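Cellulase CEL9M (Clostridium cellulolyticum, PDB 1IA6) probably hydrolyses internal beta-1,4-glucosidic linkages in cellulose and related beta-glucans as a family 9 glycoside hydrolase. Local coordinates at residues 185-195 with 229-239. Sequence-based numbering, arbitrary orientation.
Sequences KELYAMGKANQ and YITDAEQFITL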
ATOM      1  N   LYS A 185      17.718   6.418  -7.159  1.00  8.81           N
ATOM      2  CA  LYS A 185      19.109   6.062  -6.913  1.00 10.54           C
ATOM      3  C   LYS A 185      19.650   6.811  -5.710  1.00 10.11           C
ATOM      4  O   LYS A 185      20.388   6.251  -4.898  1.00 10.18           O
ATOM      5  CB  LYS A 185      19.975   6.385  -8.133  1.00 11.62           C
ATOM      6  CG  LYS A 185      19.774   5.459  -9.315  1.00 13.83           C
ATOM      7  CD  LYS A 185      20.626   5.913 -10.491  1.00 16.66           C
ATOM      8  CE  LYS A 185      20.466   4.994 -11.689  1.00 19.30           C
ATOM      9  NZ  LYS A 185      21.271   5.477 -12.851  1.00 21.77           N
ATOM     10  N   GLU A 186      19.280   8.082  -5.599  1.00 11.06           N
ATOM     11  CA  GLU A 186      19.749   8.911  -4.493  1.00 10.38           C
ATOM     12  C   GLU A 186      19.148   8.515  -3.150  1.00 10.14           C
ATOM     13  O   GLU A 186      19.844   8.506  -2.137  1.00  9.96           O
ATOM     14  CB  GLU A 186      19.451  10.384  -4.775  1.00 12.17           C
ATOM     15  CG  GLU A 186      20.041  10.884  -6.083  1.00 15.08           C
ATOM     16  CD  GLU A 186      19.822  12.370  -6.287  1.00 18.56           C
ATOM     17  OE1 GLU A 186      18.750  12.875  -5.889  1.00 17.73           O
ATOM     18  OE2 GLU A 186      20.715  13.029  -6.858  1.00 17.98           O
ATOM     19  N   LEU A 187      17.860   8.191  -3.135  1.00  7.54           N
ATOM     20  CA  LEU A 187      17.206   7.801  -1.890  1.00  8.42           C
ATOM     21  C   LEU A 187      17.772   6.473  -1.391  1.00  9.01           C
ATOM     22  O   LEU A 187      17.942   6.267  -0.188  1.00  8.30           O
ATOM     23  CB  LEU A 187      15.691   7.691  -2.094  1.00 10.34           C
ATOM     24  CG  LEU A 187      14.958   8.988  -2.451  1.00 10.95           C
ATOM     25  CD1 LEU A 187      13.473   8.697  -2.616  1.00 13.66           C
ATOM     26  CD2 LEU A 187      15.169  10.035  -1.369  1.00 12.26           C
ATOM     27  N   TYR A 188      18.070   5.576  -2.326  1.00  8.72           N
ATOM     28  CA  TYR A 188      18.642   4.279  -1.979  1.00  9.28           C
ATOM     29  C   TYR A 188      20.023   4.514  -1.371  1.00 10.40           C
ATOM     30  O   TYR A 188      20.374   3.917  -0.355  1.00  9.81           O
ATOM     31  CB  TYR A 188      18.771   3.402  -3.226  1.00  9.79           C
ATOM     32  CG  TYR A 188      19.525   2.112  -2.992  1.00  9.42           C
ATOM     33  CD1 TYR A 188      18.923   1.033  -2.344  1.00 11.09           C
ATOM     34  CD2 TYR A 188      20.842   1.974  -3.422  1.00 10.60           C
ATOM     35  CE1 TYR A 188      19.619  -0.160  -2.134  1.00 11.47           C
ATOM     36  CE2 TYR A 188      21.548   0.791  -3.216  1.00 12.33           C
ATOM     37  CZ  TYR A 188      20.931  -0.269  -2.574  1.00 12.09           C
ATOM     38  OH  TYR A 188      21.628  -1.436  -2.375  1.00 12.05           O
ATOM     39  N   ALA A 189      20.796   5.397  -2.001  1.00 11.16           N
ATOM     40  CA  ALA A 189      22.136   5.726  -1.526  1.00 12.08           C
ATOM     41  C   ALA A 189      22.072   6.242  -0.092  1.00 11.39           C
ATOM     42  O   ALA A 189      22.874   5.844   0.757  1.00 14.37           O
ATOM     43  CB  ALA A 189      22.771   6.773  -2.436  1.00 10.65           C
ATOM     44  N   MET A 190      21.125   7.137   0.173  1.00 10.37           N
ATOM     45  CA  MET A 190      20.947   7.688   1.516  1.00 11.12           C
ATOM     46  C   MET A 190      20.628   6.567   2.498  1.00 10.49           C
ATOM     47  O   MET A 190      21.161   6.524   3.609  1.00 10.79           O
ATOM     48  CB  MET A 190      19.790   8.690   1.542  1.00 10.10           C
ATOM     49  CG  MET A 190      20.048  10.003   0.828  1.00 13.67           C
ATOM     50  SD  MET A 190      18.541  11.016   0.791  1.00 15.03           S
ATOM     51  CE  MET A 190      18.266  11.282   2.536  1.00 13.88           C
ATOM     52  N   GLY A 191      19.744   5.669   2.076  1.00  9.38           N
ATOM     53  CA  GLY A 191      19.335   4.566   2.924  1.00 10.38           C
ATOM     54  C   GLY A 191      20.438   3.612   3.333  1.00 11.25           C
ATOM     55  O   GLY A 191      20.430   3.102   4.454  1.00 12.09           O
ATOM     56  N   LYS A 192      21.386   3.341   2.442  1.00 11.12           N
ATOM     57  CA  LYS A 192      22.449   2.423   2.813  1.00 13.62           C
ATOM     58  C   LYS A 192      23.637   3.129   3.459  1.00 12.92           C
ATOM     59  O   LYS A 192      24.436   2.498   4.152  1.00 13.63           O
ATOM     60  CB  LYS A 192      22.903   1.584   1.613  1.00 15.51           C
ATOM     61  CG  LYS A 192      23.706   2.292   0.548  1.00 18.62           C
ATOM     62  CD  LYS A 192      24.289   1.247  -0.400  1.00 20.74           C
ATOM     63  CE  LYS A 192      25.111   1.865  -1.516  1.00 23.68           C
ATOM     64  NZ  LYS A 192      25.764   0.799  -2.341  1.00 26.24           N
ATOM     65  N   ALA A 193      23.732   4.440   3.255  1.00 12.54           N
ATOM     66  CA  ALA A 193      24.820   5.232   3.831  1.00 12.74           C
ATOM     67  C   ALA A 193      24.712   5.309   5.356  1.00 13.84           C
ATOM     68  O   ALA A 193      25.706   5.156   6.063  1.00 13.91           O
ATOM     69  CB  ALA A 193      24.814   6.632   3.236  1.00 12.85           C
ATOM     70  N   ASN A 194      23.504   5.561   5.854  1.00 14.16           N
ATOM     71  CA  ASN A 194      23.246   5.644   7.294  1.00 16.17           C
ATOM     72  C   ASN A 194      22.064   4.713   7.546  1.00 15.40           C
ATOM     73  O   ASN A 194      20.930   5.026   7.186  1.00 13.98           O
ATOM     74  CB  ASN A 194      22.873   7.069   7.699  1.00 19.20           C
ATOM     75  CG  ASN A 194      22.858   7.258   9.207  1.00 23.65           C
ATOM     76  OD1 ASN A 194      22.431   6.374   9.947  1.00 28.81           O
ATOM     77  ND2 ASN A 194      23.315   8.416   9.666  1.00 27.35           N
ATOM     78  N   GLN A 195      22.335   3.577   8.175  1.00 13.66           N
ATOM     79  CA  GLN A 195      21.311   2.566   8.403  1.00 14.06           C
ATOM     80  C   GLN A 195      20.551   2.586   9.723  1.00 14.31           C
ATOM     81  O   GLN A 195      21.140   2.638  10.803  1.00 14.03           O
ATOM     82  CB  GLN A 195      21.933   1.187   8.171  1.00 13.84           C
ATOM     83  CG  GLN A 195      22.228   0.920   6.698  1.00 14.15           C
ATOM     84  CD  GLN A 195      23.091  -0.301   6.462  1.00 14.96           C
ATOM     85  OE1 GLN A 195      23.071  -1.253   7.242  1.00 16.04           O
ATOM     86  NE2 GLN A 195      23.844  -0.286   5.366  1.00 12.61           N
ATOM     87  N   TYR A 229      23.913  -3.884  -7.456  1.00 12.33           N
ATOM     88  CA  TYR A 229      22.715  -3.780  -6.633  1.00 11.86           C
ATOM     89  C   TYR A 229      22.318  -5.129  -6.048  1.00 11.67           C
ATOM     90  O   TYR A 229      21.792  -5.197  -4.937  1.00 11.36           O
ATOM     91  CB  TYR A 229      21.557  -3.204  -7.450  1.00 12.01           C
ATOM     92  CG  TYR A 229      21.703  -1.725  -7.726  1.00 13.33           C
ATOM     93  CD1 TYR A 229      21.669  -0.797  -6.683  1.00 12.88           C
ATOM     94  CD2 TYR A 229      21.880  -1.250  -9.025  1.00 13.54           C
ATOM     95  CE1 TYR A 229      21.810   0.563  -6.925  1.00 14.14           C
ATOM     96  CE2 TYR A 229      22.021   0.111  -9.281  1.00 14.24           C
ATOM     97  CZ  TYR A 229      21.984   1.011  -8.224  1.00 15.59           C
ATOM     98  OH  TYR A 229      22.113   2.358  -8.464  1.00 15.89           O
ATOM     99  N   ILE A 230      22.561  -6.205  -6.790  1.00 10.90           N
ATOM    100  CA  ILE A 230      22.211  -7.530  -6.289  1.00 12.24           C
ATOM    101  C   ILE A 230      23.228  -7.946  -5.231  1.00 12.77           C
ATOM    102  O   ILE A 230      22.894  -8.648  -4.280  1.00 13.25           O
ATOM    103  CB  ILE A 230      22.154  -8.574  -7.433  1.00 11.98           C
ATOM    104  CG1 ILE A 230      21.072  -8.173  -8.442  1.00 12.61           C
ATOM    105  CG2 ILE A 230      21.858  -9.964  -6.872  1.00 12.42           C
ATOM    106  CD1 ILE A 230      19.673  -7.981  -7.843  1.00 13.26           C
ATOM    107  N   THR A 231      24.470  -7.504  -5.393  1.00 12.94           N
ATOM    108  CA  THR A 231      25.497  -7.817  -4.412  1.00 14.00           C
ATOM    109  C   THR A 231      25.046  -7.181  -3.092  1.00 13.13           C
ATOM    110  O   THR A 231      25.149  -7.800  -2.035  1.00 14.63           O
ATOM    111  CB  THR A 231      26.873  -7.250  -4.839  1.00 15.32           C
ATOM    112  OG1 THR A 231      27.276  -7.857  -6.074  1.00 15.78           O
ATOM    113  CG2 THR A 231      27.925  -7.538  -3.781  1.00 16.85           C
ATOM    114  N   ASP A 232      24.527  -5.954  -3.164  1.00 12.50           N
ATOM    115  CA  ASP A 232      24.038  -5.253  -1.973  1.00 12.40           C
ATOM    116  C   ASP A 232      22.843  -5.997  -1.386  1.00 11.94           C
ATOM    117  O   ASP A 232      22.784  -6.258  -0.184  1.00 13.19           O
ATOM    118  CB  ASP A 232      23.557  -3.832  -2.306  1.00 13.85           C
ATOM    119  CG  ASP A 232      24.687  -2.858  -2.562  1.00 16.69           C
ATOM    120  OD1 ASP A 232      25.855  -3.189  -2.276  1.00 15.29           O
ATOM    121  OD2 ASP A 232      24.390  -1.742  -3.041  1.00 18.01           O
ATOM    122  N   ALA A 233      21.886  -6.321  -2.248  1.00 10.23           N
ATOM    123  CA  ALA A 233      20.668  -7.002  -1.828  1.00 12.23           C
ATOM    124  C   ALA A 233      20.903  -8.283  -1.044  1.00 12.19           C
ATOM    125  O   ALA A 233      20.277  -8.500  -0.004  1.00 11.90           O
ATOM    126  CB  ALA A 233      19.788  -7.286  -3.036  1.00 11.32           C
ATOM    127  N   GLU A 234      21.801  -9.133  -1.526  1.00 12.87           N
ATOM    128  CA  GLU A 234      22.066 -10.387  -0.836  1.00 14.83           C
ATOM    129  C   GLU A 234      22.647 -10.169   0.555  1.00 17.49           C
ATOM    130  O   GLU A 234      22.464 -10.992   1.451  1.00 18.04           O
ATOM    131  CB  GLU A 234      22.997 -11.266  -1.671  1.00 15.12           C
ATOM    132  CG  GLU A 234      22.418 -11.612  -3.036  1.00 15.94           C
ATOM    133  CD  GLU A 234      22.910 -12.943  -3.556  1.00 18.96           C
ATOM    134  OE1 GLU A 234      22.533 -13.983  -2.972  1.00 18.74           O
ATOM    135  OE2 GLU A 234      23.675 -12.953  -4.545  1.00 19.64           O
ATOM    136  N   GLN A 235      23.339  -9.051   0.733  1.00 17.27           N
ATOM    137  CA  GLN A 235      23.937  -8.720   2.014  1.00 18.33           C
ATOM    138  C   GLN A 235      22.902  -8.114   2.969  1.00 17.66           C
ATOM    139  O   GLN A 235      22.844  -8.476   4.142  1.00 18.54           O
ATOM    140  CB  GLN A 235      25.091  -7.740   1.798  1.00 22.83           C
ATOM    141  CG  GLN A 235      25.779  -7.282   3.066  1.00 27.88           C
ATOM    142  CD  GLN A 235      26.816  -6.206   2.797  1.00 31.57           C
ATOM    143  OE1 GLN A 235      26.813  -5.154   3.439  1.00 34.48           O
ATOM    144  NE2 GLN A 235      27.709  -6.466   1.847  1.00 33.18           N
ATOM    145  N   PHE A 236      22.073  -7.209   2.461  1.00 14.89           N
ATOM    146  CA  PHE A 236      21.067  -6.558   3.297  1.00 15.25           C
ATOM    147  C   PHE A 236      19.944  -7.465   3.781  1.00 14.98           C
ATOM    148  O   PHE A 236      19.466  -7.322   4.906  1.00 15.65           O
ATOM    149  CB  PHE A 236      20.449  -5.364   2.562  1.00 14.42           C
ATOM    150  CG  PHE A 236      21.427  -4.273   2.244  1.00 16.20           C
ATOM    151  CD1 PHE A 236      22.394  -3.895   3.170  1.00 18.14           C
ATOM    152  CD2 PHE A 236      21.370  -3.608   1.025  1.00 15.99           C
ATOM    153  CE1 PHE A 236      23.291  -2.866   2.882  1.00 20.59           C
ATOM    154  CE2 PHE A 236      22.260  -2.579   0.730  1.00 17.05           C
ATOM    155  CZ  PHE A 236      23.221  -2.208   1.660  1.00 18.88           C
ATOM    156  N   ILE A 237      19.522  -8.408   2.950  1.00 14.92           N
ATOM    157  CA  ILE A 237      18.425  -9.278   3.354  1.00 18.02           C
ATOM    158  C   ILE A 237      18.809 -10.226   4.493  1.00 20.24           C
ATOM    159  O   ILE A 237      17.934 -10.781   5.158  1.00 20.02           O
ATOM    160  CB  ILE A 237      17.886 -10.090   2.155  1.00 18.46           C
ATOM    161  CG1 ILE A 237      16.515 -10.676   2.507  1.00 19.26           C
ATOM    162  CG2 ILE A 237      18.871 -11.196   1.782  1.00 18.16           C
ATOM    163  CD1 ILE A 237      15.773 -11.267   1.330  1.00 21.13           C
ATOM    164  N   THR A 238      20.111 -10.394   4.721  1.00 22.25           N
ATOM    165  CA  THR A 238      20.597 -11.274   5.780  1.00 26.35           C
ATOM    166  C   THR A 238      21.009 -10.532   7.047  1.00 28.75           C
ATOM    167  O   THR A 238      21.541 -11.140   7.971  1.00 32.53           O
ATOM    168  CB  THR A 238      21.795 -12.118   5.317  1.00 26.67           C
ATOM    169  OG1 THR A 238      22.885 -11.253   5.007  1.00 28.98           O
ATOM    170  CG2 THR A 238      21.435 -12.942   4.094  1.00 27.10           C
ATOM    171  N   LEU A 239      20.767  -9.225   7.091  1.00 30.36           N
ATOM    172  CA  LEU A 239      21.128  -8.426   8.264  1.00 30.45           C
ATOM    173  C   LEU A 239      20.242  -8.778   9.457  1.00 30.97           C
ATOM    174  O   LEU A 239      19.013  -8.687   9.381  1.00 32.57           O
ATOM    175  CB  LEU A 239      20.996  -6.931   7.964  1.00 28.18           C
ATOM    176  CG  LEU A 239      22.003  -6.261   7.028  1.00 28.77           C
ATOM    177  CD1 LEU A 239      21.603  -4.806   6.822  1.00 27.25           C
ATOM    178  CD2 LEU A 239      23.406  -6.349   7.620  1.00 28.96           C
TER
HETATM  179  O   HOH W   1      22.249   4.185  -6.017  1.00 24.13           O
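D232 takes two bonds on one oxygen. Its OD2 accepts from Y188 OH at 2.9 Å on the anti side and from K192 NZ at 3.0 Å on the syn side, the latter a salt bridge. Both donors are tilted out of the carboxylate plane, on the same face of it. The link joins two helices of the (alpha/alpha)6 barrel of family 9 glycoside hydrolases, 174-193 and 228-236. Their short segments run at 40° with axes 13.2 Å apart at closest approach, a gap too wide for backbone contact, so long side chains bridge it, while L220 of helix 210-224 packs against both Y188 and Y229. The lysine ammonium probably helps keep the carboxylate charged.

Y188 reaches across because its CG stands anti to the backbone N (chi1 172°), and D232 OD2 then lies at the ring's edge, near its plane. The Y229 ring turns its edge to the face of Y188 in an offset edge-to-face pair, centroids 5.6 Å apart and planes at 67°. Y229 OH shares a water with K185 O, and K185 CG packs nearby.

One turn beyond D232, the F236 ring packs against Y188, K192 and Q195. Y188 OH meets its edge, 3.4 Å from F236 CE2, and the K192 and F236 side chains cross at about a right angle, K192 CB touching F236 CZ. This end of the contact lies toward the calcium site, the F236 side chain being about 8 Å from those of D211 and D212. Just past the helix end, the extended Q195 side chain lets NE2 donate to K192 O, in the carbonyl plane and on a lone pair. The bond probably helps set the amide, which stands nearly perpendicular to the F236 ring, with Q195 NE2 3.6 Å from F236 CE1.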